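Probable secreted solute-binding lipoprotein (Streptomyces coelicolor, PDB 3I3V) probably binds a solute outside the cell and delivers it to a membrane transporter, as a secreted solute-binding lipoprotein. Local coordinates at residues 370-375 against 387-392; 191-194 against 198-201; 210-215 against 219-224; 175-180 against 266-271; 247-252 against 339-344. One frame throughout, in Å; residues are numbered along the deposited sequence.

Contact 1 of 5, residues 370-375 against 387-392; sequences ITATST and RAALES
Ala372 on helix 363-377 meets Ala389 and Leu390 on helix 383-392, the heart of an antiparallel helical hairpin near the C-terminus, its short axes 8.3 Å apart at 170°. Along the second helix, Arg387 comes first and pairs within its own helix, not with the partner. Ala389 supplies the closest approach of the backbones, CA to CA 5.1 Å from Ala372, and the two methyls meet with 4.0 Å between Ala372 CB and Ala389 CB. The shortest contact sets a methyl on a carbonyl, Ala372 CB lying 3.2 Å from Ala389 O. No larger side chain separates the helices here. Leu390 starts off to one side, yet its CD1 branch comes back to Ala372, 3.8 Å from Ala372 CB. The same leucine also touches Ile182 of helix 172-182 and Phe200. Thr373 lies nearby, its hydroxyl bonded to the carbonyl of Leu369 in its own helix. No hydrogen bond joins the two segments; methyl packing and the one methyl-on-carbonyl contact make the interface. Glu391 follows, weakly bonded to Phe200 N and set over the guanidinium face of Arg387: Glu391 OE2 is 3.3 Å from Arg387 NH2, well out of the plane, with no N-H aimed at it.

Contact 2 of 5, residues 191-194 against 198-201; sequences ARHV and GDFG
His193 reaches past the end of its helix to Asp199, while Val194, the next residue, lays a methyl on the ring of Phe200. The imidazole of His193 extends anti to the main-chain nitrogen (chi1 165°), which carries NE2 to the carboxylate. NE2 donates to Asp199 OD2 over 3.3 Å, meeting the lone pair that faces away from the other oxygen; the acceptor sits somewhat out of the ring plane, and ring and carboxylate are turned steeply against each other. Replacing Asp199 by an alanine would probably leave His193 NE2 without this acceptor and the imidazole freer to turn. Val194 points CG1 away from its own N (chi1 178°), over one face of Phe200 toward the rim, 3.9 Å from the ring centroid in a CH-pi contact. Beneath these side chains the helix closes: Gly198 N bonds to Val194 O at 2.8 Å, and Asp199 N adds a weak bond to the same oxygen. Gly198 has positive phi, a conformation glycine adopts easily. The turn links helix 188-197 to helix 203-217, and Phe200 meets Tyr195 edge-to-face and also touches Arg387 and Leu390 of helix 383-392.

Contact 3 of 5, residues 210-215 against 219-224; sequences EYFAHL and GVFADK
Phe212 overlaps Phe221 at one corner, its CE1 coming 3.8 Å from Phe221 CE2 and nearly as close to CZ. The rings are inclined by 32° with their centroids 5.7 Å apart, an oblique pair that is neither a stack nor a T-shape. With chi1 at 174°, Phe212 holds CG anti to N and projects its ring out beyond the helix toward the returning chain, and Phe377 meets both rings edge-to-face, making an aromatic trio. One helical turn on, Leu215 packs its CD2 branch against Val220 CG2 at 3.9 Å. The other branch, CD1, lies over a face of Tyr211 within the same helix, so the isobutyl group is held on two sides. The backbone beneath ends helix 203-217 in a Schellman motif: Gly219 takes positive phi, and Val220 N donates to Leu215 O over 3.1 Å. That same oxygen is closely approached by the valine side chain, with Val220 CG2 3.2 Å from Leu215 O. Beyond the turn the chain joins strand 163-166 through backbone bonds of Val220 and Ala222 to Val165, while Leu150 of helix 147-159 touches both Leu215 and Val220. The touching side chains are all buried and apolar: aliphatic and aromatic groups supply the contact area, and the one hydrogen bond between the segments gives the carbonyl of the buried Leu215 a donor from the outgoing chain.

Contact 4 of 5, residues 175-180 against 266-271; sequences QKLLAQ and GGWPLA
The indole of Trp268 is sandwiched between Leu177 on one face and its own neighbour Pro269 on the other. Leu177 CD2 stands over the six-membered ring toward its rim, 4.3 Å from the centroid and 24° off the normal, a CH-pi contact; its closest ring atom is Trp268 CE3 at 4.0 Å. The CD1 methyl of the same leucine comes to Trp268 CZ3, so both branches lie on the same side of the indole, by its six-membered ring. On the opposite face Pro269 CD sits 3.6 Å above the plane, again toward the rim. The anti setting of Trp268 CG to its N (chi1 -174°) sends the ring in toward helix 172-182. Tyr211 and Leu215 of helix 203-217 also touch it. Gln180 comes to the root of the side chain: its chain is extended, with Gln180 NE2 3.6 Å from Trp268 CB. This is van der Waals contact alone, the amide turned 61° from the ring; the hydrogen bond of NE2 goes to the hydroxyl of Thr280, whose backbone also pairs with Trp268. The contact thus joins helix 172-182 to the loop that follows strand 263-266. Across it no polar bond forms: dispersion and CH-pi contacts hold the indole, while the Gln180 amide nitrogen has its bond to Thr280, outside the contact.

Contact 5 of 5, residues 247-252 against 339-344; sequences AMSSAL and PLVGAA
Leu252 and Leu340 make the apolar part of this contact, meeting at the roots of their side chains with 4.0 Å between Leu252 CB and Leu340 CB. The short helix 249-252 here packs on the start of helix 339-345. A second kind of contact sets methyls against backbone oxygens. Leu340 CD1 lies 3.5 Å from Leu252 O, and Val341 CG2 comes to 3.3 Å from Ser249 O. In Val341 this methyl is the branch anti to the carbonyl carbon, CG1 being the one trans to N (chi1 175°), and it also lies 4.2 Å from Ser249 CB. The polar bonds lie within the segments or lead outside the contact. Met248, a selenomethionine, occupies the N-cap position, and its carbonyl accepts from both Ala251 N, at 2.8 Å, and Leu252 N. Ser249 turns its hydroxyl to Asp326, with a weak second bond to the carbonyl of Asn125. Pro127 of strand 122-131 touches both Leu252 and Ala344, and Leu340 rests on Thr263 of strand 263-266. With no hydrogen bond across it, the junction depends on shape and burial, and the hydroxyl of the buried Ser249 has its main partner, Asp326, outside the two helices.

Overall arrangement
All five contacts are largely buried, though contact 2 has the exposed His193 at its rim. Contacts 4 and 5 lie deepest, centred about 14 and 12 Å from the chain's centre, against 19 to 23 Å for the others. Contacts 2 and 3 are local, each closing a helix on the loop after it through backbone bonds; contacts 1, 4 and 5 pack more distant segments without hydrogen bonds between them. Helix 172-182 of contact 4 links contacts 1 and 3: Leu178 touches Phe212, Thr373 and Leu390. Tyr211 OH makes a weak, probable hydrogen bond to Pro269 O. The charged pair of contact 1 reaches the backbone of contact 2, while contact 5 touches none of the others.

Contact 1 of 5, residues 370-375 against 387-392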
# COMPACT_ATOMS: atom_id res chain seq x y z
N ILE C 370 68.39 -11.82 -25.57
CA ILE C 370 68.98 -12.32 -24.34
C ILE C 370 70.49 -12.29 -24.49
O ILE C 370 71.21 -11.97 -23.54
CB ILE C 370 68.52 -13.77 -24.04
CG1 ILE C 370 67.12 -13.76 -23.43
CG2 ILE C 370 69.53 -14.46 -23.12
CD1 ILE C 370 66.55 -15.14 -23.20
N THR C 371 70.97 -12.63 -25.68
CA THR C 371 72.40 -12.65 -25.94
C THR C 371 72.93 -11.22 -25.92
O THR C 371 74.06 -10.97 -25.48
CB THR C 371 72.73 -13.31 -27.31
OG1 THR C 371 72.21 -14.65 -27.33
CG2 THR C 371 74.23 -13.39 -27.53
N ALA C 372 72.11 -10.28 -26.38
CA ALA C 372 72.48 -8.87 -26.40
C ALA C 372 72.48 -8.35 -24.97
O ALA C 372 73.24 -7.45 -24.61
CB ALA C 372 71.50 -8.06 -27.23
N THR C 373 71.60 -8.93 -24.16
CA THR C 373 71.48 -8.54 -22.76
C THR C 373 72.71 -8.98 -21.97
O THR C 373 73.17 -8.26 -21.09
CB THR C 373 70.21 -9.10 -22.14
OG1 THR C 373 69.10 -8.29 -22.54
CG2 THR C 373 70.30 -9.12 -20.64
N SER C 374 73.24 -10.16 -22.29
CA SER C 374 74.44 -10.62 -21.60
C SER C 374 75.57 -9.63 -21.88
O SER C 374 76.26 -9.18 -20.96
CB SER C 374 74.84 -12.01 -22.09
OG SER C 374 75.99 -12.47 -21.40
N THR C 375 75.75 -9.28 -23.15
CA THR C 375 76.78 -8.33 -23.57
C THR C 375 76.63 -7.02 -22.80
O THR C 375 77.61 -6.46 -22.30
CB THR C 375 76.70 -8.04 -25.09
OG1 THR C 375 76.94 -9.24 -25.84
CG2 THR C 375 77.74 -7.00 -25.51
N ARG C 387 73.05 -0.24 -26.96
CA ARG C 387 72.02 0.09 -27.93
C ARG C 387 72.19 -0.66 -29.25
O ARG C 387 71.21 -1.11 -29.84
CB ARG C 387 72.01 1.59 -28.18
CG ARG C 387 70.94 2.07 -29.13
CD ARG C 387 70.85 3.59 -29.06
NE ARG C 387 70.12 4.18 -30.17
CZ ARG C 387 70.43 4.01 -31.45
NH1 ARG C 387 71.47 3.24 -31.78
NH2 ARG C 387 69.74 4.62 -32.40
N ALA C 388 73.43 -0.79 -29.71
CA ALA C 388 73.69 -1.49 -30.97
C ALA C 388 73.41 -2.99 -30.83
O ALA C 388 72.83 -3.62 -31.72
CB ALA C 388 75.14 -1.25 -31.41
N ALA C 389 73.82 -3.56 -29.70
CA ALA C 389 73.61 -4.98 -29.46
C ALA C 389 72.11 -5.29 -29.34
O ALA C 389 71.63 -6.29 -29.86
CB ALA C 389 74.33 -5.41 -28.18
N LEU C 390 71.38 -4.42 -28.66
CA LEU C 390 69.94 -4.61 -28.50
C LEU C 390 69.26 -4.55 -29.87
O LEU C 390 68.53 -5.47 -30.25
CB LEU C 390 69.38 -3.53 -27.56
CG LEU C 390 69.02 -3.85 -26.10
CD1 LEU C 390 69.78 -5.05 -25.58
CD2 LEU C 390 69.29 -2.62 -25.25
N GLU C 391 69.53 -3.48 -30.62
CA GLU C 391 68.94 -3.30 -31.93
C GLU C 391 69.28 -4.41 -32.92
O GLU C 391 68.48 -4.71 -33.81
CB GLU C 391 69.36 -1.94 -32.51
CG GLU C 391 68.93 -0.76 -31.65
CD GLU C 391 69.16 0.58 -32.35
OE1 GLU C 391 69.96 0.62 -33.30
OE2 GLU C 391 68.54 1.58 -31.93
N SER C 392 70.46 -5.00 -32.78
CA SER C 392 70.89 -6.08 -33.66
C SER C 392 70.12 -7.36 -33.39
O SER C 392 70.12 -8.29 -34.21
CB SER C 392 72.38 -6.36 -33.50
OG SER C 392 73.12 -5.80 -34.58

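Contact 2 of 5, residues 191-194 against 198-201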
# COMPACT_ATOMS: atom_id res chain seq x y z
N ALA C 191 57.30 1.91 -24.41
CA ALA C 191 57.98 0.64 -24.24
C ALA C 191 57.40 -0.33 -25.27
O ALA C 191 58.11 -1.17 -25.82
CB ALA C 191 57.77 0.10 -22.83
N ARG C 192 56.11 -0.18 -25.53
CA ARG C 192 55.41 -1.02 -26.50
C ARG C 192 56.07 -0.87 -27.87
O ARG C 192 56.34 -1.87 -28.55
CB ARG C 192 53.94 -0.58 -26.60
CG ARG C 192 52.93 -1.71 -26.53
CD ARG C 192 52.56 -2.02 -25.09
NE ARG C 192 51.73 -0.97 -24.49
CZ ARG C 192 50.46 -0.75 -24.80
NH1 ARG C 192 49.86 -1.50 -25.71
NH2 ARG C 192 49.79 0.23 -24.20
N HIS C 193 56.31 0.37 -28.28
CA HIS C 193 56.95 0.65 -29.56
C HIS C 193 58.41 0.20 -29.56
O HIS C 193 58.87 -0.43 -30.52
CB HIS C 193 56.88 2.16 -29.88
CG HIS C 193 57.81 2.59 -30.97
ND1 HIS C 193 57.73 2.09 -32.26
CD2 HIS C 193 58.87 3.43 -30.97
CE1 HIS C 193 58.69 2.62 -32.99
NE2 HIS C 193 59.40 3.43 -32.23
N VAL C 194 59.14 0.52 -28.49
CA VAL C 194 60.55 0.14 -28.39
C VAL C 194 60.76 -1.36 -28.57
O VAL C 194 61.53 -1.77 -29.44
CB VAL C 194 61.16 0.58 -27.04
CG1 VAL C 194 62.61 0.13 -26.94
CG2 VAL C 194 61.08 2.08 -26.89
N GLY C 198 62.18 -2.63 -32.06
CA GLY C 198 63.61 -2.72 -31.78
C GLY C 198 64.28 -1.38 -31.99
O GLY C 198 65.44 -1.32 -32.39
N ASP C 199 63.55 -0.30 -31.70
CA ASP C 199 64.06 1.05 -31.87
C ASP C 199 64.50 1.64 -30.52
O ASP C 199 63.72 2.32 -29.84
CB ASP C 199 62.98 1.92 -32.51
CG ASP C 199 63.42 3.36 -32.71
OD1 ASP C 199 64.62 3.59 -33.00
OD2 ASP C 199 62.56 4.26 -32.60
N PHE C 200 65.75 1.38 -30.16
CA PHE C 200 66.29 1.86 -28.90
C PHE C 200 66.92 3.25 -29.02
O PHE C 200 67.69 3.67 -28.16
CB PHE C 200 67.31 0.84 -28.38
CG PHE C 200 66.69 -0.46 -27.96
CD1 PHE C 200 66.22 -0.64 -26.66
CD2 PHE C 200 66.50 -1.48 -28.89
CE1 PHE C 200 65.57 -1.81 -26.30
CE2 PHE C 200 65.85 -2.65 -28.54
CZ PHE C 200 65.38 -2.81 -27.23
N GLY C 201 66.57 3.95 -30.09
CA GLY C 201 67.10 5.28 -30.31
C GLY C 201 66.22 6.38 -29.74
O GLY C 201 66.69 7.49 -29.53

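Contact 3 of 5, residues 210-215 against 219-224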
# COMPACT_ATOMS: atom_id res chain seq x y z
N GLU C 210 71.40 4.75 -20.42
CA GLU C 210 72.45 5.48 -19.71
C GLU C 210 72.32 5.11 -18.25
O GLU C 210 73.27 4.70 -17.59
CB GLU C 210 72.28 7.00 -19.83
CG GLU C 210 72.49 7.62 -21.20
CD GLU C 210 72.33 9.15 -21.17
OE1 GLU C 210 72.35 9.77 -22.26
OE2 GLU C 210 72.19 9.73 -20.06
N TYR C 211 71.10 5.27 -17.73
CA TYR C 211 70.82 4.96 -16.35
C TYR C 211 71.33 3.56 -16.05
O TYR C 211 72.10 3.36 -15.11
CB TYR C 211 69.32 5.07 -16.07
CG TYR C 211 68.95 4.78 -14.64
CD1 TYR C 211 69.76 5.21 -13.58
CD2 TYR C 211 67.77 4.08 -14.33
CE1 TYR C 211 69.42 4.94 -12.25
CE2 TYR C 211 67.42 3.81 -13.01
CZ TYR C 211 68.25 4.25 -11.98
OH TYR C 211 67.91 3.98 -10.67
N PHE C 212 70.93 2.59 -16.86
CA PHE C 212 71.37 1.22 -16.66
C PHE C 212 72.89 1.10 -16.62
O PHE C 212 73.44 0.46 -15.73
CB PHE C 212 70.86 0.32 -17.79
CG PHE C 212 71.39 -1.08 -17.72
CD1 PHE C 212 70.82 -2.02 -16.86
CD2 PHE C 212 72.50 -1.45 -18.48
CE1 PHE C 212 71.34 -3.30 -16.77
CE2 PHE C 212 73.03 -2.74 -18.39
CZ PHE C 212 72.44 -3.67 -17.53
N ALA C 213 73.55 1.71 -17.60
CA ALA C 213 75.01 1.67 -17.69
C ALA C 213 75.68 2.29 -16.48
O ALA C 213 76.74 1.84 -16.04
CB ALA C 213 75.47 2.38 -18.96
N HIS C 214 75.06 3.33 -15.93
CA HIS C 214 75.58 4.01 -14.76
C HIS C 214 75.52 3.02 -13.58
O HIS C 214 76.53 2.72 -12.96
CB HIS C 214 74.75 5.27 -14.48
CG HIS C 214 75.29 6.14 -13.39
ND1 HIS C 214 76.63 6.45 -13.27
CD2 HIS C 214 74.67 6.81 -12.39
CE1 HIS C 214 76.81 7.26 -12.25
NE2 HIS C 214 75.63 7.50 -11.70
N LEU C 215 74.32 2.49 -13.30
CA LEU C 215 74.13 1.54 -12.21
C LEU C 215 75.09 0.36 -12.30
O LEU C 215 75.77 0.03 -11.34
CB LEU C 215 72.69 1.03 -12.20
CG LEU C 215 71.61 2.06 -11.83
CD1 LEU C 215 70.22 1.46 -11.99
CD2 LEU C 215 71.83 2.54 -10.41
N GLY C 219 78.74 -0.91 -10.05
CA GLY C 219 78.77 -2.16 -9.32
C GLY C 219 77.49 -2.52 -8.60
O GLY C 219 77.53 -3.14 -7.53
N VAL C 220 76.34 -2.17 -9.17
CA VAL C 220 75.07 -2.47 -8.54
C VAL C 220 74.71 -3.95 -8.69
O VAL C 220 73.96 -4.50 -7.88
CB VAL C 220 73.93 -1.59 -9.12
CG1 VAL C 220 72.57 -2.13 -8.69
CG2 VAL C 220 74.09 -0.16 -8.64
N PHE C 221 75.25 -4.60 -9.71
CA PHE C 221 74.97 -6.02 -9.93
C PHE C 221 76.12 -6.86 -9.42
O PHE C 221 77.24 -6.37 -9.30
CB PHE C 221 74.74 -6.28 -11.42
CG PHE C 221 73.61 -5.48 -11.99
CD1 PHE C 221 72.31 -5.69 -11.55
CD2 PHE C 221 73.85 -4.45 -12.88
CE1 PHE C 221 71.28 -4.89 -11.98
CE2 PHE C 221 72.82 -3.64 -13.31
CZ PHE C 221 71.53 -3.86 -12.86
N ALA C 222 75.84 -8.13 -9.12
CA ALA C 222 76.85 -9.05 -8.64
C ALA C 222 77.99 -9.16 -9.65
O ALA C 222 77.77 -8.97 -10.86
CB ALA C 222 76.24 -10.44 -8.42
N ASP C 223 79.19 -9.44 -9.18
CA ASP C 223 80.32 -9.58 -10.08
C ASP C 223 79.99 -10.68 -11.08
O ASP C 223 79.38 -11.69 -10.72
CB ASP C 223 81.60 -9.95 -9.32
CG ASP C 223 82.13 -8.81 -8.43
OD1 ASP C 223 82.10 -7.64 -8.86
OD2 ASP C 223 82.59 -9.10 -7.31
N LYS C 224 80.34 -10.47 -12.35
CA LYS C 224 80.11 -11.47 -13.38
C LYS C 224 78.63 -11.75 -13.73
O LYS C 224 78.31 -12.77 -14.32
CB LYS C 224 80.81 -12.78 -12.98
CG LYS C 224 82.28 -12.58 -12.61
CD LYS C 224 83.06 -13.89 -12.46
CE LYS C 224 82.52 -14.78 -11.35
NZ LYS C 224 81.34 -15.59 -11.78

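Contact 4 of 5, residues 175-180 against 266-271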
# COMPACT_ATOMS: atom_id res chain seq x y z
N GLN C 175 67.35 -10.33 -19.07
CA GLN C 175 66.70 -9.63 -20.18
C GLN C 175 65.46 -8.85 -19.73
O GLN C 175 65.19 -7.77 -20.26
CB GLN C 175 66.36 -10.62 -21.31
CG GLN C 175 64.90 -11.05 -21.45
CD GLN C 175 64.09 -10.16 -22.39
OE1 GLN C 175 62.90 -10.38 -22.60
NE2 GLN C 175 64.74 -9.15 -22.95
N LYS C 176 64.73 -9.36 -18.74
CA LYS C 176 63.55 -8.66 -18.22
C LYS C 176 63.93 -7.48 -17.30
O LYS C 176 63.27 -6.43 -17.32
CB LYS C 176 62.65 -9.63 -17.46
CG LYS C 176 61.24 -9.75 -18.03
CD LYS C 176 61.21 -10.44 -19.39
CE LYS C 176 61.51 -11.92 -19.26
NZ LYS C 176 61.63 -12.59 -20.59
N LEU C 177 64.98 -7.65 -16.48
CA LEU C 177 65.40 -6.59 -15.56
C LEU C 177 65.99 -5.41 -16.33
O LEU C 177 65.74 -4.25 -15.98
CB LEU C 177 66.45 -7.11 -14.57
CG LEU C 177 66.42 -6.57 -13.12
CD1 LEU C 177 67.84 -6.50 -12.60
CD2 LEU C 177 65.78 -5.20 -13.05
N LEU C 178 66.76 -5.70 -17.38
CA LEU C 178 67.37 -4.66 -18.21
C LEU C 178 66.27 -3.84 -18.88
O LEU C 178 66.34 -2.62 -18.95
CB LEU C 178 68.24 -5.28 -19.32
CG LEU C 178 69.34 -4.47 -20.02
CD1 LEU C 178 69.28 -4.78 -21.50
CD2 LEU C 178 69.21 -2.96 -19.79
N ALA C 179 65.25 -4.54 -19.37
CA ALA C 179 64.13 -3.89 -20.03
C ALA C 179 63.32 -3.06 -19.05
O ALA C 179 62.76 -2.03 -19.41
CB ALA C 179 63.23 -4.95 -20.71
N GLN C 180 63.25 -3.51 -17.80
CA GLN C 180 62.51 -2.77 -16.78
C GLN C 180 63.26 -1.48 -16.42
O GLN C 180 62.67 -0.41 -16.31
CB GLN C 180 62.31 -3.64 -15.53
CG GLN C 180 62.12 -2.84 -14.26
CD GLN C 180 61.65 -3.67 -13.09
OE1 GLN C 180 61.72 -4.91 -13.11
NE2 GLN C 180 61.18 -3.00 -12.05
N GLY C 266 59.60 -4.17 -2.85
CA GLY C 266 59.37 -2.81 -3.31
C GLY C 266 59.52 -2.76 -4.82
O GLY C 266 59.30 -3.76 -5.51
N GLY C 267 59.91 -1.60 -5.34
CA GLY C 267 60.11 -1.45 -6.77
C GLY C 267 61.55 -1.10 -7.05
O GLY C 267 62.36 -0.95 -6.12
N TRP C 268 61.90 -0.96 -8.32
CA TRP C 268 63.26 -0.62 -8.69
C TRP C 268 63.45 0.90 -8.57
O TRP C 268 62.65 1.68 -9.08
CB TRP C 268 63.56 -1.12 -10.11
CG TRP C 268 64.99 -0.93 -10.49
CD1 TRP C 268 65.55 0.18 -11.06
CD2 TRP C 268 66.07 -1.84 -10.24
NE1 TRP C 268 66.90 0.02 -11.17
CE2 TRP C 268 67.25 -1.21 -10.68
CE3 TRP C 268 66.16 -3.12 -9.69
CZ2 TRP C 268 68.51 -1.81 -10.58
CZ3 TRP C 268 67.41 -3.73 -9.60
CH2 TRP C 268 68.56 -3.07 -10.04
N PRO C 269 64.52 1.34 -7.88
CA PRO C 269 64.81 2.76 -7.69
C PRO C 269 64.73 3.58 -8.97
O PRO C 269 64.99 3.07 -10.05
CB PRO C 269 66.22 2.74 -7.10
CG PRO C 269 66.18 1.52 -6.25
CD PRO C 269 65.51 0.50 -7.19
N LEU C 270 64.37 4.85 -8.83
CA LEU C 270 64.24 5.75 -9.97
C LEU C 270 65.42 6.70 -10.12
O LEU C 270 66.09 7.06 -9.14
CB LEU C 270 62.97 6.58 -9.83
CG LEU C 270 61.61 5.87 -9.75
CD1 LEU C 270 60.56 6.92 -9.54
CD2 LEU C 270 61.32 5.07 -11.01
N ALA C 271 65.66 7.11 -11.36
CA ALA C 271 66.71 8.07 -11.68
C ALA C 271 65.97 9.40 -11.65
O ALA C 271 64.74 9.42 -11.60
CB ALA C 271 67.27 7.81 -13.07

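Contact 5 of 5, residues 247-252 against 339-344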
# COMPACT_ATOMS: atom_id res chain seq x y z
N ALA C 247 62.31 -10.34 -9.13
CA ALA C 247 61.86 -11.63 -9.63
C ALA C 247 60.35 -11.81 -9.55
O ALA C 247 59.70 -11.19 -8.72
CB ALA C 247 62.56 -12.74 -8.86
N MSE C 248 59.81 -12.67 -10.41
CA MSE C 248 58.38 -12.95 -10.41
C MSE C 248 57.97 -13.35 -8.99
O MSE C 248 58.73 -14.01 -8.29
CB MSE C 248 58.06 -14.12 -11.34
CG MSE C 248 58.31 -13.87 -12.83
SE MSE C 248 57.95 -15.49 -13.87
CE MSE C 248 56.02 -15.31 -13.91
N SER C 249 56.77 -12.95 -8.57
CA SER C 249 56.33 -13.31 -7.23
C SER C 249 56.35 -14.83 -7.08
O SER C 249 56.58 -15.35 -5.99
CB SER C 249 54.93 -12.74 -6.96
OG SER C 249 53.98 -13.26 -7.88
N SER C 250 56.12 -15.55 -8.18
CA SER C 250 56.12 -17.01 -8.15
C SER C 250 57.48 -17.56 -7.73
O SER C 250 57.56 -18.65 -7.16
CB SER C 250 55.76 -17.59 -9.53
OG SER C 250 54.41 -17.31 -9.84
N ALA C 251 58.55 -16.83 -8.02
CA ALA C 251 59.88 -17.26 -7.63
C ALA C 251 60.10 -16.85 -6.17
O ALA C 251 60.71 -17.58 -5.39
CB ALA C 251 60.94 -16.63 -8.52
N LEU C 252 59.58 -15.68 -5.81
CA LEU C 252 59.68 -15.16 -4.45
C LEU C 252 58.94 -16.07 -3.47
O LEU C 252 59.25 -16.11 -2.27
CB LEU C 252 59.08 -13.75 -4.38
CG LEU C 252 60.00 -12.54 -4.56
CD1 LEU C 252 61.37 -12.97 -5.03
CD2 LEU C 252 59.35 -11.59 -5.54
N PRO C 339 54.18 -15.32 2.14
CA PRO C 339 54.58 -13.99 2.61
C PRO C 339 55.03 -12.95 1.61
O PRO C 339 54.45 -11.87 1.53
CB PRO C 339 55.66 -14.32 3.64
CG PRO C 339 55.14 -15.56 4.25
CD PRO C 339 54.74 -16.36 3.02
N LEU C 340 56.07 -13.24 0.84
CA LEU C 340 56.57 -12.27 -0.13
C LEU C 340 55.57 -12.02 -1.25
O LEU C 340 55.51 -10.92 -1.81
CB LEU C 340 57.92 -12.72 -0.69
CG LEU C 340 58.97 -12.98 0.39
CD1 LEU C 340 60.25 -13.44 -0.26
CD2 LEU C 340 59.20 -11.72 1.22
N VAL C 341 54.80 -13.05 -1.59
CA VAL C 341 53.79 -12.91 -2.64
C VAL C 341 52.69 -12.00 -2.12
O VAL C 341 52.24 -11.08 -2.81
CB VAL C 341 53.18 -14.27 -3.03
CG1 VAL C 341 52.04 -14.08 -4.02
CG2 VAL C 341 54.26 -15.15 -3.64
N GLY C 342 52.26 -12.24 -0.88
CA GLY C 342 51.23 -11.42 -0.27
C GLY C 342 51.69 -9.97 -0.12
O GLY C 342 50.91 -9.04 -0.34
N ALA C 343 52.96 -9.78 0.25
CA ALA C 343 53.51 -8.43 0.41
C ALA C 343 53.59 -7.70 -0.94
O ALA C 343 53.36 -6.48 -1.02
CB ALA C 343 54.90 -8.49 1.06
N ALA C 344 53.92 -8.42 -2.00
CA ALA C 344 54.00 -7.81 -3.32
C ALA C 344 52.60 -7.35 -3.74
O ALA C 344 52.42 -6.28 -4.34
CB ALA C 344 54.55 -8.80 -4.34